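Local coordinates for membrane-bound lytic murein transglycosylase A (Burkholderia pseudomallei, PDB 6QK4), which probably cleaves the beta-1,4 bond between N-acetylmuramic acid and N-acetylglucosamine in peptidoglycan, closing a 1,6-anhydro ring on the muramic acid, at residues A13-G18 / K336-M341; Q32-Q37 / F287-R292; F166-G171 / P237-F242. All blocks are in the same frame, centred on the assembly; numbering follows the deposited sequence.

Contact 1: A13-G18 / K336-M341; sequences AAIVPG and KQNGRM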
ATOM      1  N   ALA A  13      -2.964   7.730 -21.866  1.00 26.93           N
ATOM      2  CA  ALA A  13      -2.924   9.175 -21.921  1.00 27.49           C
ATOM      3  C   ALA A  13      -1.857   9.712 -20.987  1.00 27.69           C
ATOM      4  O   ALA A  13      -1.806   9.326 -19.813  1.00 26.46           O
ATOM      5  CB  ALA A  13      -4.268   9.754 -21.469  1.00 28.04           C
ATOM      6  N   ALA A  14      -1.150  10.736 -21.458  1.00 27.64           N
ATOM      7  CA  ALA A  14      -0.063  11.394 -20.737  1.00 28.49           C
ATOM      8  C   ALA A  14      -0.452  12.772 -20.212  1.00 24.87           C
ATOM      9  O   ALA A  14      -1.131  13.547 -20.872  1.00 26.16           O
ATOM     10  CB  ALA A  14       1.139  11.585 -21.663  1.00 26.17           C
ATOM     11  N   ILE A  15       0.036  13.111 -19.029  1.00 22.68           N
ATOM     12  CA  ILE A  15      -0.285  14.398 -18.410  1.00 23.06           C
ATOM     13  C   ILE A  15       0.461  15.531 -19.105  1.00 25.10           C
ATOM     14  O   ILE A  15       1.664  15.435 -19.374  1.00 24.64           O
ATOM     15  CB  ILE A  15       0.105  14.339 -16.909  1.00 24.69           C
ATOM     16  CG1 ILE A  15      -0.780  13.340 -16.155  1.00 23.81           C
ATOM     17  CG2 ILE A  15       0.072  15.786 -16.236  1.00 23.61           C
ATOM     18  CD1 ILE A  15      -0.117  12.804 -14.847  1.00 25.35           C
ATOM     19  N   VAL A  16      -0.245  16.635 -19.349  1.00 23.50           N
ATOM     20  CA  VAL A  16       0.381  17.893 -19.741  1.00 27.10           C
ATOM     21  C   VAL A  16       0.589  18.696 -18.437  1.00 24.22           C
ATOM     22  O   VAL A  16      -0.418  19.154 -17.879  1.00 26.31           O
ATOM     23  CB  VAL A  16      -0.511  18.705 -20.687  1.00 26.53           C
ATOM     24  CG1 VAL A  16       0.189  20.015 -20.991  1.00 28.24           C
ATOM     25  CG2 VAL A  16      -0.784  17.972 -21.969  1.00 30.11           C
ATOM     26  N   PRO A  17       1.818  18.811 -17.942  1.00 23.09           N
ATOM     27  CA  PRO A  17       2.026  19.293 -16.564  1.00 23.56           C
ATOM     28  C   PRO A  17       1.804  20.789 -16.431  1.00 23.45           C
ATOM     29  O   PRO A  17       1.831  21.557 -17.404  1.00 23.72           O
ATOM     30  CB  PRO A  17       3.501  18.940 -16.279  1.00 24.66           C
ATOM     31  CG  PRO A  17       4.186  18.939 -17.563  1.00 25.18           C
ATOM     32  CD  PRO A  17       3.100  18.381 -18.559  1.00 24.25           C
ATOM     33  N   GLY A  18       1.503  21.177 -15.206  1.00 24.50           N
ATOM     34  CA  GLY A  18       1.411  22.590 -14.890  1.00 22.38           C
ATOM     35  C   GLY A  18       0.113  23.252 -15.264  1.00 25.54           C
ATOM     36  O   GLY A  18       0.049  24.478 -15.283  1.00 26.10           O
ATOM     37  N   LYS A 336       6.510   7.687  -6.718  1.00 23.38           N
ATOM     38  CA  LYS A 336       6.547   9.086  -6.294  1.00 22.02           C
ATOM     39  C   LYS A 336       6.347   9.891  -7.564  1.00 18.88           C
ATOM     40  O   LYS A 336       7.313  10.358  -8.196  1.00 22.17           O
ATOM     41  CB  LYS A 336       7.877   9.423  -5.598  1.00 26.87           C
ATOM     42  CG  LYS A 336       7.836  10.779  -4.878  1.00 29.66           C
ATOM     43  CD  LYS A 336       9.144  11.146  -4.106  1.00 37.76           C
ATOM     44  CE  LYS A 336       9.093  12.676  -3.855  1.00 46.67           C
ATOM     45  NZ  LYS A 336       9.876  13.078  -2.664  1.00 52.48           N
ATOM     46  N   GLN A 337       5.092   9.920  -8.028  1.00 19.90           N
ATOM     47  CA  GLN A 337       4.749  10.265  -9.405  1.00 18.96           C
ATOM     48  C   GLN A 337       3.813  11.458  -9.437  1.00 19.79           C
ATOM     49  O   GLN A 337       2.884  11.556  -8.621  1.00 21.61           O
ATOM     50  CB  GLN A 337       4.039   9.079 -10.156  1.00 19.74           C
ATOM     51  CG  GLN A 337       4.597   7.691  -9.855  1.00 22.35           C
ATOM     52  CD  GLN A 337       6.065   7.545 -10.289  1.00 25.14           C
ATOM     53  OE1 GLN A 337       6.986   7.247  -9.469  1.00 22.09           O
ATOM     54  NE2 GLN A 337       6.317   7.803 -11.586  1.00 24.67           N
ATOM     55  N   ASN A 338       4.010  12.312 -10.459  1.00 21.50           N
ATOM     56  CA  ASN A 338       2.995  13.345 -10.686  1.00 19.47           C
ATOM     57  C   ASN A 338       1.683  12.688 -11.093  1.00 23.49           C
ATOM     58  O   ASN A 338       1.669  11.637 -11.760  1.00 23.80           O
ATOM     59  CB  ASN A 338       3.400  14.280 -11.808  1.00 21.19           C
ATOM     60  CG  ASN A 338       2.473  15.469 -11.934  1.00 22.25           C
ATOM     61  OD1 ASN A 338       2.118  16.121 -10.924  1.00 21.75           O
ATOM     62  ND2 ASN A 338       2.043  15.752 -13.211  1.00 22.15           N
ATOM     63  N   GLY A 339       0.579  13.340 -10.683  1.00 22.33           N
ATOM     64  CA  GLY A 339      -0.758  12.818 -10.951  1.00 20.99           C
ATOM     65  C   GLY A 339      -1.834  13.876 -11.118  1.00 21.17           C
ATOM     66  O   GLY A 339      -1.676  15.038 -10.729  1.00 21.50           O
ATOM     67  N   ARG A 340      -2.938  13.433 -11.718  1.00 16.14           N
ATOM     68  CA  ARG A 340      -4.171  14.226 -11.905  1.00 17.84           C
ATOM     69  C   ARG A 340      -5.388  13.420 -11.427  1.00 17.87           C
ATOM     70  O   ARG A 340      -5.446  12.179 -11.558  1.00 18.30           O
ATOM     71  CB  ARG A 340      -4.381  14.580 -13.375  1.00 19.61           C
ATOM     72  CG  ARG A 340      -3.326  15.525 -13.917  1.00 20.51           C
ATOM     73  CD  ARG A 340      -3.432  16.911 -13.270  1.00 21.31           C
ATOM     74  NE  ARG A 340      -2.365  17.810 -13.779  1.00 22.40           N
ATOM     75  CZ  ARG A 340      -2.415  18.534 -14.921  1.00 25.83           C
ATOM     76  NH1 ARG A 340      -3.471  18.453 -15.754  1.00 24.51           N
ATOM     77  NH2 ARG A 340      -1.326  19.284 -15.246  1.00 22.44           N
ATOM     78  N   MET A 341      -6.391  14.121 -10.919  1.00 16.68           N
ATOM     79  CA  MET A 341      -7.579  13.458 -10.357  1.00 16.19           C
ATOM     80  C   MET A 341      -8.864  14.069 -10.880  1.00 20.59           C
ATOM     81  O   MET A 341      -8.945  15.287 -11.080  1.00 21.58           O
ATOM     82  CB  MET A 341      -7.638  13.577  -8.806  1.00 17.78           C
ATOM     83  CG  MET A 341      -6.622  12.713  -8.191  1.00 17.31           C
ATOM     84  SD  MET A 341      -6.827  13.063  -6.373  1.00 22.21           S
ATOM     85  CE  MET A 341      -5.634  11.878  -5.775  1.00 21.80           C
TER
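Ile15 to Gly18, part of the irregular N-terminal loop, run almost at a right angle (98°) over Asn338 to Arg340 of a strand in the 3D domain, a family of the double-psi beta-barrel clan. The backbones stay well apart: Ile15 CA and Arg340 CA are 7.6 Å from each other, so side chains fill most of the gap. Ile15 sits in the crook between Asn338 and Arg340. Its CD1 settles over the bare backbone at Gly339 CA (3.9 Å), while CG2, anti to the backbone N, touches Asn338 ND2 at 3.6 Å and lies over one face of the Arg340 guanidinium. The Arg340 chain bends at chi2 (-67°), which lays the guanidinium against Ile15 CG2 and brings NH2 to Val16 O. Asp100 ties the two segments together from another loop: it forms a salt bridge with Arg340 NE, probably offsetting the positive charge, and takes hydrogen bonds from Asn338 ND2 and Gly18 N. Gln19 OE1 accepts from Arg340 NH1, so the guanidinium is fixed from several directions. Arg340 NH2 donates to Val16 O over 2.8 Å, but the bond is weak, bent to 122° at the hydrogen; Gly18 N lies at the guanidinium edge, 3.4 Å from the same NH2, as a second donor that makes no bond with it.

Contact 2: Q32-Q37 / F287-R292; sequences QVPGWQ and FLQTTR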
ATOM      1  N   GLN A  32     -14.108  14.179 -21.681  1.00 25.74           N
ATOM      2  CA  GLN A  32     -13.011  15.043 -21.280  1.00 24.56           C
ATOM      3  C   GLN A  32     -12.110  14.431 -20.220  1.00 26.37           C
ATOM      4  O   GLN A  32     -11.105  15.071 -19.859  1.00 28.36           O
ATOM      5  CB  GLN A  32     -13.517  16.382 -20.762  1.00 24.21           C
ATOM      6  CG  GLN A  32     -14.211  17.146 -21.910  1.00 27.40           C
ATOM      7  CD  GLN A  32     -14.907  18.312 -21.422  1.00 27.72           C
ATOM      8  OE1 GLN A  32     -16.000  18.207 -20.874  1.00 28.67           O
ATOM      9  NE2 GLN A  32     -14.290  19.493 -21.611  1.00 34.79           N
ATOM     10  N   VAL A  33     -12.381  13.193 -19.792  1.00 21.03           N
ATOM     11  CA  VAL A  33     -11.407  12.550 -18.877  1.00 21.56           C
ATOM     12  C   VAL A  33     -10.355  11.839 -19.720  1.00 24.28           C
ATOM     13  O   VAL A  33     -10.625  10.787 -20.318  1.00 24.92           O
ATOM     14  CB  VAL A  33     -12.139  11.607 -17.912  1.00 22.92           C
ATOM     15  CG1 VAL A  33     -11.136  10.841 -16.922  1.00 25.05           C
ATOM     16  CG2 VAL A  33     -13.205  12.362 -17.152  1.00 25.39           C
ATOM     17  N   PRO A  34      -9.144  12.390 -19.815  1.00 26.07           N
ATOM     18  CA  PRO A  34      -8.114  11.777 -20.633  1.00 35.49           C
ATOM     19  C   PRO A  34      -7.599  10.594 -19.835  1.00 37.38           C
ATOM     20  O   PRO A  34      -7.257  10.682 -18.641  1.00 51.01           O
ATOM     21  CB  PRO A  34      -7.070  12.887 -20.793  1.00 37.39           C
ATOM     22  CG  PRO A  34      -7.245  13.726 -19.572  1.00 40.60           C
ATOM     23  CD  PRO A  34      -8.666  13.579 -19.092  1.00 37.94           C
ATOM     24  N   GLY A  35      -7.678   9.487 -20.442  1.00 31.56           N
ATOM     25  CA  GLY A  35      -7.262   8.273 -19.822  1.00 25.52           C
ATOM     26  C   GLY A  35      -8.413   7.361 -19.514  1.00 21.10           C
ATOM     27  O   GLY A  35      -8.182   6.173 -19.342  1.00 22.24           O
ATOM     28  N   TRP A  36      -9.654   7.848 -19.570  1.00 18.91           N
ATOM     29  CA  TRP A  36     -10.784   6.979 -19.183  1.00 20.20           C
ATOM     30  C   TRP A  36     -10.780   5.691 -20.010  1.00 23.80           C
ATOM     31  O   TRP A  36     -11.003   4.602 -19.480  1.00 20.63           O
ATOM     32  CB  TRP A  36     -12.098   7.750 -19.342  1.00 20.19           C
ATOM     33  CG  TRP A  36     -13.373   7.008 -19.158  1.00 20.32           C
ATOM     34  CD1 TRP A  36     -14.413   6.875 -20.053  1.00 22.51           C
ATOM     35  CD2 TRP A  36     -13.782   6.353 -17.959  1.00 21.21           C
ATOM     36  NE1 TRP A  36     -15.450   6.186 -19.455  1.00 24.41           N
ATOM     37  CE2 TRP A  36     -15.056   5.816 -18.180  1.00 23.03           C
ATOM     38  CE3 TRP A  36     -13.145   6.114 -16.732  1.00 19.92           C
ATOM     39  CZ2 TRP A  36     -15.761   5.064 -17.213  1.00 21.28           C
ATOM     40  CZ3 TRP A  36     -13.890   5.393 -15.719  1.00 20.02           C
ATOM     41  CH2 TRP A  36     -15.163   4.880 -15.970  1.00 21.82           C
ATOM     42  N   GLN A  37     -10.573   5.788 -21.329  1.00 23.51           N
ATOM     43  CA  GLN A  37     -10.600   4.561 -22.133  1.00 23.09           C
ATOM     44  C   GLN A  37      -9.369   3.694 -21.959  1.00 22.66           C
ATOM     45  O   GLN A  37      -9.392   2.516 -22.373  1.00 25.60           O
ATOM     46  CB  GLN A  37     -10.749   4.932 -23.618  1.00 23.07           C
ATOM     47  CG  GLN A  37     -11.965   5.782 -23.825  1.00 22.61           C
ATOM     48  CD  GLN A  37     -13.264   5.006 -23.712  1.00 26.57           C
ATOM     49  OE1 GLN A  37     -13.288   3.796 -23.592  1.00 26.03           O
ATOM     50  NE2 GLN A  37     -14.378   5.727 -23.783  1.00 29.94           N
ATOM     51  N   PHE A 287     -10.912   9.119 -10.542  1.00 16.79           N
ATOM     52  CA  PHE A 287     -10.169   8.656 -11.697  1.00 16.98           C
ATOM     53  C   PHE A 287      -8.780   9.259 -11.590  1.00 19.65           C
ATOM     54  O   PHE A 287      -8.650  10.488 -11.473  1.00 19.05           O
ATOM     55  CB  PHE A 287     -10.840   9.013 -13.040  1.00 18.55           C
ATOM     56  CG  PHE A 287     -10.196   8.220 -14.162  1.00 18.66           C
ATOM     57  CD1 PHE A 287     -10.499   6.877 -14.307  1.00 18.63           C
ATOM     58  CD2 PHE A 287      -9.177   8.764 -14.936  1.00 20.07           C
ATOM     59  CE1 PHE A 287      -9.908   6.109 -15.237  1.00 20.79           C
ATOM     60  CE2 PHE A 287      -8.513   7.955 -15.909  1.00 22.33           C
ATOM     61  CZ  PHE A 287      -8.854   6.612 -16.027  1.00 20.85           C
ATOM     62  N   LEU A 288      -7.762   8.384 -11.532  1.00 17.70           N
ATOM     63  CA  LEU A 288      -6.389   8.766 -11.277  1.00 18.36           C
ATOM     64  C   LEU A 288      -5.583   8.628 -12.571  1.00 20.93           C
ATOM     65  O   LEU A 288      -5.553   7.561 -13.159  1.00 21.66           O
ATOM     66  CB  LEU A 288      -5.816   7.863 -10.154  1.00 19.55           C
ATOM     67  CG  LEU A 288      -4.439   8.229  -9.627  1.00 25.50           C
ATOM     68  CD1 LEU A 288      -4.383   9.655  -9.073  1.00 24.62           C
ATOM     69  CD2 LEU A 288      -4.016   7.202  -8.521  1.00 25.00           C
ATOM     70  N   GLN A 289      -4.902   9.704 -12.963  1.00 19.92           N
ATOM     71  CA  GLN A 289      -3.993   9.676 -14.099  1.00 18.60           C
ATOM     72  C   GLN A 289      -2.599   9.920 -13.555  1.00 20.65           C
ATOM     73  O   GLN A 289      -2.362  10.961 -12.932  1.00 23.55           O
ATOM     74  CB  GLN A 289      -4.396  10.766 -15.084  1.00 20.83           C
ATOM     75  CG  GLN A 289      -3.384  10.837 -16.296  1.00 20.90           C
ATOM     76  CD  GLN A 289      -3.822  11.903 -17.286  1.00 24.27           C
ATOM     77  OE1 GLN A 289      -4.572  12.832 -16.931  1.00 28.37           O
ATOM     78  NE2 GLN A 289      -3.383  11.772 -18.524  1.00 25.98           N
ATOM     79  N   THR A 290      -1.693   8.962 -13.768  1.00 20.64           N
ATOM     80  CA  THR A 290      -0.343   9.054 -13.191  1.00 21.77           C
ATOM     81  C   THR A 290       0.600   8.182 -14.061  1.00 21.47           C
ATOM     82  O   THR A 290       0.307   7.952 -15.243  1.00 21.27           O
ATOM     83  CB  THR A 290      -0.390   8.734 -11.673  1.00 22.32           C
ATOM     84  OG1 THR A 290       0.920   8.937 -11.144  1.00 21.19           O
ATOM     85  CG2 THR A 290      -0.751   7.253 -11.372  1.00 22.09           C
ATOM     86  N   THR A 291       1.710   7.696 -13.512  1.00 20.32           N
ATOM     87  CA  THR A 291       2.602   6.797 -14.244  1.00 21.32           C
ATOM     88  C   THR A 291       3.055   5.665 -13.329  1.00 24.39           C
ATOM     89  O   THR A 291       2.967   5.762 -12.107  1.00 23.68           O
ATOM     90  CB  THR A 291       3.864   7.526 -14.800  1.00 20.49           C
ATOM     91  OG1 THR A 291       4.474   8.288 -13.746  1.00 23.86           O
ATOM     92  CG2 THR A 291       3.478   8.492 -15.917  1.00 20.66           C
ATOM     93  N   ARG A 292       3.599   4.595 -13.959  1.00 26.53           N
ATOM     94  CA  ARG A 292       4.088   3.446 -13.188  1.00 27.56           C
ATOM     95  C   ARG A 292       5.492   3.713 -12.673  1.00 27.27           C
ATOM     96  O   ARG A 292       6.320   4.230 -13.404  1.00 26.84           O
ATOM     97  CB  ARG A 292       4.138   2.212 -14.059  1.00 29.71           C
ATOM     98  CG  ARG A 292       2.842   1.780 -14.638  1.00 37.92           C
ATOM     99  CD  ARG A 292       2.933   0.305 -15.008  1.00 43.07           C
ATOM    100  NE  ARG A 292       1.576  -0.147 -15.229  1.00 50.40           N
ATOM    101  CZ  ARG A 292       0.887  -0.874 -14.371  1.00 52.22           C
ATOM    102  NH1 ARG A 292       1.470  -1.292 -13.255  1.00 53.24           N
ATOM    103  NH2 ARG A 292      -0.357  -1.224 -14.665  1.00 54.25           N
TER
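The six-membered ring of Trp36 turns its edge to the face of Phe287 in an offset edge-to-face pair, the planes inclined at 75° and the centroids 5.6 Å apart. Within this pair Trp36 CE3 comes nearest, 3.6 Å from Phe287 CE1, and Phe287 CD1 lies almost in the indole plane. Val33 and the backbone of Gly35 reach Phe287 from the same side of its ring as Trp36, but obliquely. Val33 CG1 presses on Phe287 CD2 at 3.5 Å, and Gly35 O comes within 3.4 Å of Phe287 CZ. The loop thus packs against one side of the phenyl ring through all three residues. Phe287 has CG anti to the backbone N (chi1 -166°), which directs the ring toward the turn, against Val33 and Gly35.

Gly35, at phi 111°, leaves the turn backbone bare where the ring meets it: Phe287 CE2 lies 3.7 Å from Gly35 C. Two residues further along the strand, the extended side chain of Gln289 crosses Pro34 at about a right angle, with OE1 3.9 Å from Pro34 CG. Pro34 O is buried here without a hydrogen-bond partner, whereas Gln289 NE2 gives its hydrogen bond to Ala13 O. Behind the indole, helix 76-86 supplies Glu84, which accepts from Trp36 NE1, and Arg80, which makes a cation-pi contact with the ring as well as a hydrogen bond to Trp36 O.

A type II beta turn, Val33 to Trp36, closed by a 3.2 Å hydrogen bond from Trp36 N to Val33 O and with glycine third, here packs against the side chains of strand 285-291 in the 3D domain, whose family belongs to the double-psi beta-barrel clan.

Contact 3: F166-G171 / P237-F242; sequences FLQVQG and PRFVFF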
ATOM      1  N   PHE A 166      12.095  -6.401   6.254  1.00 27.67           N
ATOM      2  CA  PHE A 166      11.230  -5.387   5.633  1.00 25.77           C
ATOM      3  C   PHE A 166       9.852  -5.317   6.236  1.00 26.83           C
ATOM      4  O   PHE A 166       9.212  -4.264   6.146  1.00 29.38           O
ATOM      5  CB  PHE A 166      11.166  -5.613   4.118  1.00 26.33           C
ATOM      6  CG  PHE A 166      12.441  -5.159   3.448  1.00 31.87           C
ATOM      7  CD1 PHE A 166      12.788  -3.809   3.460  1.00 35.96           C
ATOM      8  CD2 PHE A 166      13.337  -6.063   2.928  1.00 28.58           C
ATOM      9  CE1 PHE A 166      13.977  -3.383   2.918  1.00 35.72           C
ATOM     10  CE2 PHE A 166      14.524  -5.638   2.362  1.00 30.71           C
ATOM     11  CZ  PHE A 166      14.855  -4.308   2.363  1.00 36.02           C
ATOM     12  N   LEU A 167       9.407  -6.371   6.926  1.00 25.62           N
ATOM     13  CA  LEU A 167       8.192  -6.229   7.708  1.00 25.85           C
ATOM     14  C   LEU A 167       8.429  -5.270   8.861  1.00 27.39           C
ATOM     15  O   LEU A 167       7.551  -4.466   9.190  1.00 28.49           O
ATOM     16  CB  LEU A 167       7.735  -7.601   8.212  1.00 27.95           C
ATOM     17  CG  LEU A 167       6.629  -7.665   9.241  1.00 26.32           C
ATOM     18  CD1 LEU A 167       5.352  -7.275   8.519  1.00 25.32           C
ATOM     19  CD2 LEU A 167       6.453  -9.044   9.757  1.00 28.69           C
ATOM     20  N   GLN A 168       9.614  -5.354   9.498  1.00 27.15           N
ATOM     21  CA  GLN A 168       9.974  -4.361  10.507  1.00 28.48           C
ATOM     22  C   GLN A 168       9.974  -2.943   9.952  1.00 29.70           C
ATOM     23  O   GLN A 168       9.541  -2.023  10.641  1.00 32.18           O
ATOM     24  CB  GLN A 168      11.342  -4.667  11.107  1.00 27.88           C
ATOM     25  CG  GLN A 168      11.311  -5.790  12.080  1.00 29.29           C
ATOM     26  CD  GLN A 168      12.705  -6.163  12.521  1.00 29.94           C
ATOM     27  OE1 GLN A 168      13.605  -6.351  11.709  1.00 32.11           O
ATOM     28  NE2 GLN A 168      12.869  -6.314  13.817  1.00 29.81           N
ATOM     29  N   VAL A 169      10.496  -2.742   8.744  1.00 28.92           N
ATOM     30  CA  VAL A 169      10.496  -1.401   8.152  1.00 30.63           C
ATOM     31  C   VAL A 169       9.057  -0.892   8.010  1.00 34.30           C
ATOM     32  O   VAL A 169       8.760   0.263   8.329  1.00 34.48           O
ATOM     33  CB  VAL A 169      11.253  -1.385   6.813  1.00 34.04           C
ATOM     34  CG1 VAL A 169      11.064  -0.061   6.130  1.00 35.34           C
ATOM     35  CG2 VAL A 169      12.764  -1.648   7.019  1.00 31.92           C
ATOM     36  N   GLN A 170       8.124  -1.765   7.608  1.00 30.20           N
ATOM     37  CA  GLN A 170       6.751  -1.326   7.443  1.00 30.42           C
ATOM     38  C   GLN A 170       6.044  -1.148   8.791  1.00 33.44           C
ATOM     39  O   GLN A 170       5.234  -0.237   8.953  1.00 33.20           O
ATOM     40  CB  GLN A 170       6.011  -2.324   6.545  1.00 29.27           C
ATOM     41  CG  GLN A 170       4.496  -2.058   6.494  1.00 34.10           C
ATOM     42  CD  GLN A 170       4.090  -1.310   5.232  1.00 33.73           C
ATOM     43  OE1 GLN A 170       4.944  -0.763   4.495  1.00 32.68           O
ATOM     44  NE2 GLN A 170       2.780  -1.313   4.956  1.00 33.99           N
ATOM     45  N   GLY A 171       6.352  -1.985   9.795  1.00 26.93           N
ATOM     46  CA  GLY A 171       5.690  -1.924  11.076  1.00 29.61           C
ATOM     47  C   GLY A 171       4.520  -2.876  11.242  1.00 29.87           C
ATOM     48  O   GLY A 171       4.098  -3.123  12.380  1.00 30.90           O
ATOM     49  N   PRO A 237      20.938  -0.527  13.004  1.00 42.24           N
ATOM     50  CA  PRO A 237      20.769  -0.663  14.461  1.00 43.04           C
ATOM     51  C   PRO A 237      19.319  -0.673  14.904  1.00 41.64           C
ATOM     52  O   PRO A 237      19.022  -1.184  15.997  1.00 37.86           O
ATOM     53  CB  PRO A 237      21.533   0.543  15.034  1.00 45.78           C
ATOM     54  CG  PRO A 237      21.650   1.504  13.923  1.00 45.50           C
ATOM     55  CD  PRO A 237      21.609   0.727  12.614  1.00 43.46           C
ATOM     56  N   ARG A 238      18.398  -0.157  14.092  1.00 40.01           N
ATOM     57  CA  ARG A 238      17.008  -0.148  14.514  1.00 39.97           C
ATOM     58  C   ARG A 238      16.423  -1.560  14.525  1.00 36.92           C
ATOM     59  O   ARG A 238      16.759  -2.395  13.672  1.00 38.38           O
ATOM     60  CB  ARG A 238      16.193   0.761  13.594  1.00 40.86           C
ATOM     61  CG  ARG A 238      14.831   1.066  14.136  1.00 45.85           C
ATOM     62  CD  ARG A 238      14.159   2.056  13.227  1.00 50.92           C
ATOM     63  NE  ARG A 238      12.898   2.548  13.771  1.00 56.07           N
ATOM     64  CZ  ARG A 238      12.782   3.365  14.822  1.00 60.74           C
ATOM     65  NH1 ARG A 238      13.862   3.785  15.492  1.00 62.73           N
ATOM     66  NH2 ARG A 238      11.576   3.755  15.222  1.00 61.44           N
ATOM     67  N   PHE A 239      15.563  -1.816  15.511  1.00 32.36           N
ATOM     68  CA  PHE A 239      14.871  -3.093  15.725  1.00 31.59           C
ATOM     69  C   PHE A 239      13.416  -2.846  16.116  1.00 36.92           C
ATOM     70  O   PHE A 239      13.139  -2.182  17.121  1.00 38.49           O
ATOM     71  CB  PHE A 239      15.552  -3.951  16.814  1.00 30.89           C
ATOM     72  CG  PHE A 239      15.197  -5.399  16.716  1.00 31.72           C
ATOM     73  CD1 PHE A 239      15.906  -6.233  15.842  1.00 30.47           C
ATOM     74  CD2 PHE A 239      14.114  -5.910  17.410  1.00 32.47           C
ATOM     75  CE1 PHE A 239      15.553  -7.583  15.730  1.00 28.70           C
ATOM     76  CE2 PHE A 239      13.731  -7.244  17.288  1.00 34.05           C
ATOM     77  CZ  PHE A 239      14.449  -8.076  16.428  1.00 31.52           C
ATOM     78  N   VAL A 240      12.478  -3.458  15.386  1.00 34.71           N
ATOM     79  CA  VAL A 240      11.058  -3.216  15.589  1.00 35.27           C
ATOM     80  C   VAL A 240      10.402  -4.472  16.133  1.00 30.93           C
ATOM     81  O   VAL A 240      10.679  -5.580  15.664  1.00 29.98           O
ATOM     82  CB  VAL A 240      10.419  -2.769  14.262  1.00 34.30           C
ATOM     83  CG1 VAL A 240       8.881  -2.694  14.351  1.00 35.83           C
ATOM     84  CG2 VAL A 240      11.067  -1.461  13.785  1.00 32.87           C
ATOM     85  N   PHE A 241       9.532  -4.293  17.129  1.00 31.25           N
ATOM     86  CA  PHE A 241       8.777  -5.351  17.769  1.00 32.20           C
ATOM     87  C   PHE A 241       7.344  -5.321  17.272  1.00 32.98           C
ATOM     88  O   PHE A 241       6.902  -4.349  16.662  1.00 35.28           O
ATOM     89  CB  PHE A 241       8.787  -5.185  19.278  1.00 31.71           C
ATOM     90  CG  PHE A 241      10.170  -5.180  19.853  1.00 32.78           C
ATOM     91  CD1 PHE A 241      10.808  -6.377  20.104  1.00 36.08           C
ATOM     92  CD2 PHE A 241      10.832  -3.983  20.073  1.00 37.18           C
ATOM     93  CE1 PHE A 241      12.110  -6.394  20.640  1.00 39.02           C
ATOM     94  CE2 PHE A 241      12.112  -3.976  20.594  1.00 40.33           C
ATOM     95  CZ  PHE A 241      12.753  -5.186  20.882  1.00 41.56           C
ATOM     96  N   PHE A 242       6.626  -6.395  17.552  1.00 33.54           N
ATOM     97  CA  PHE A 242       5.289  -6.587  16.999  1.00 34.31           C
ATOM     98  C   PHE A 242       4.305  -7.017  18.077  1.00 35.15           C
ATOM     99  O   PHE A 242       4.672  -7.583  19.112  1.00 33.76           O
ATOM    100  CB  PHE A 242       5.296  -7.653  15.894  1.00 33.84           C
ATOM    101  CG  PHE A 242       6.120  -7.260  14.719  1.00 30.98           C
ATOM    102  CD1 PHE A 242       5.573  -6.427  13.739  1.00 27.58           C
ATOM    103  CD2 PHE A 242       7.432  -7.678  14.591  1.00 29.97           C
ATOM    104  CE1 PHE A 242       6.363  -6.023  12.626  1.00 27.93           C
ATOM    105  CE2 PHE A 242       8.232  -7.294  13.489  1.00 28.43           C
ATOM    106  CZ  PHE A 242       7.700  -6.472  12.516  1.00 29.61           C
TER
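Gln168, near the C-terminal end of its helix, and Val240, on the strand that the helix crosses at 85°, make the tight centre of this contact. Their CA atoms come within 5.3 Å, and Gln168 CB rests on Val240 CB at 3.8 Å. Beyond CG the glutamine is extended, carrying its amide past the valine to the strand backbone. There Gln168 NE2 donates to Val240 O over 3.0 Å in a nearly straight bond (172°), in the carbonyl plane and on a lone pair. The same nitrogen stands 3.4 Å above the plane of the Phe239 ring, over its centre, with the amide roughly perpendicular to the aromatic plane. Gln168 OE1 accepts from Arg141, whose NH2 also bonds to Arg238 O, so both ends of this buried amide are satisfied and its rotation is fixed.

On the other flank Phe242 turns its ring edge to the helix backbone, its CZ lying 3.7 Å from Gln168 CA, while Leu167 CG meets Phe242 CZ obliquely at 3.6 Å. Gly171, which ends the helix with positive phi, brings its O within 3.7 Å of Phe242 CE1.

The opposite character belongs to Val169, exposed and pointing away from the strand, and to Gln170, partly exposed, which turns from the strand to pack on Tyr107 and Pro109.

Within the MltA-specific insert, helix 161-170 lies across strand 240-244, with Leu167 and Phe242 both packing on Leu125 of strand 123-126, while helix 141-147 backs Phe239 through Leu144 and Met145.

Overall arrangement
Contacts 1 and 2 hold parts of the N-terminal region against neighbouring antiparallel strands, 336-346 and 285-291, of the 3D domain; their centres are 9 Å apart. They meet, Arg340 N lying 2.8 Å from Gln289 O. Contact 3 belongs to the MltA-specific insert on the other side of the chain's centre, about 33 Å from contact 1 and 36 Å from contact 2, centre to centre. Burial alone does not set the chemistry. Contact 1, partly buried, packs one isoleucine among polar side chains that Asp100 holds from outside, with one weak bond across. Contact 2 is buried and mainly aromatic, without a hydrogen bond across. Contact 3, wholly buried, combines apolar packing with one well-aligned amide bond.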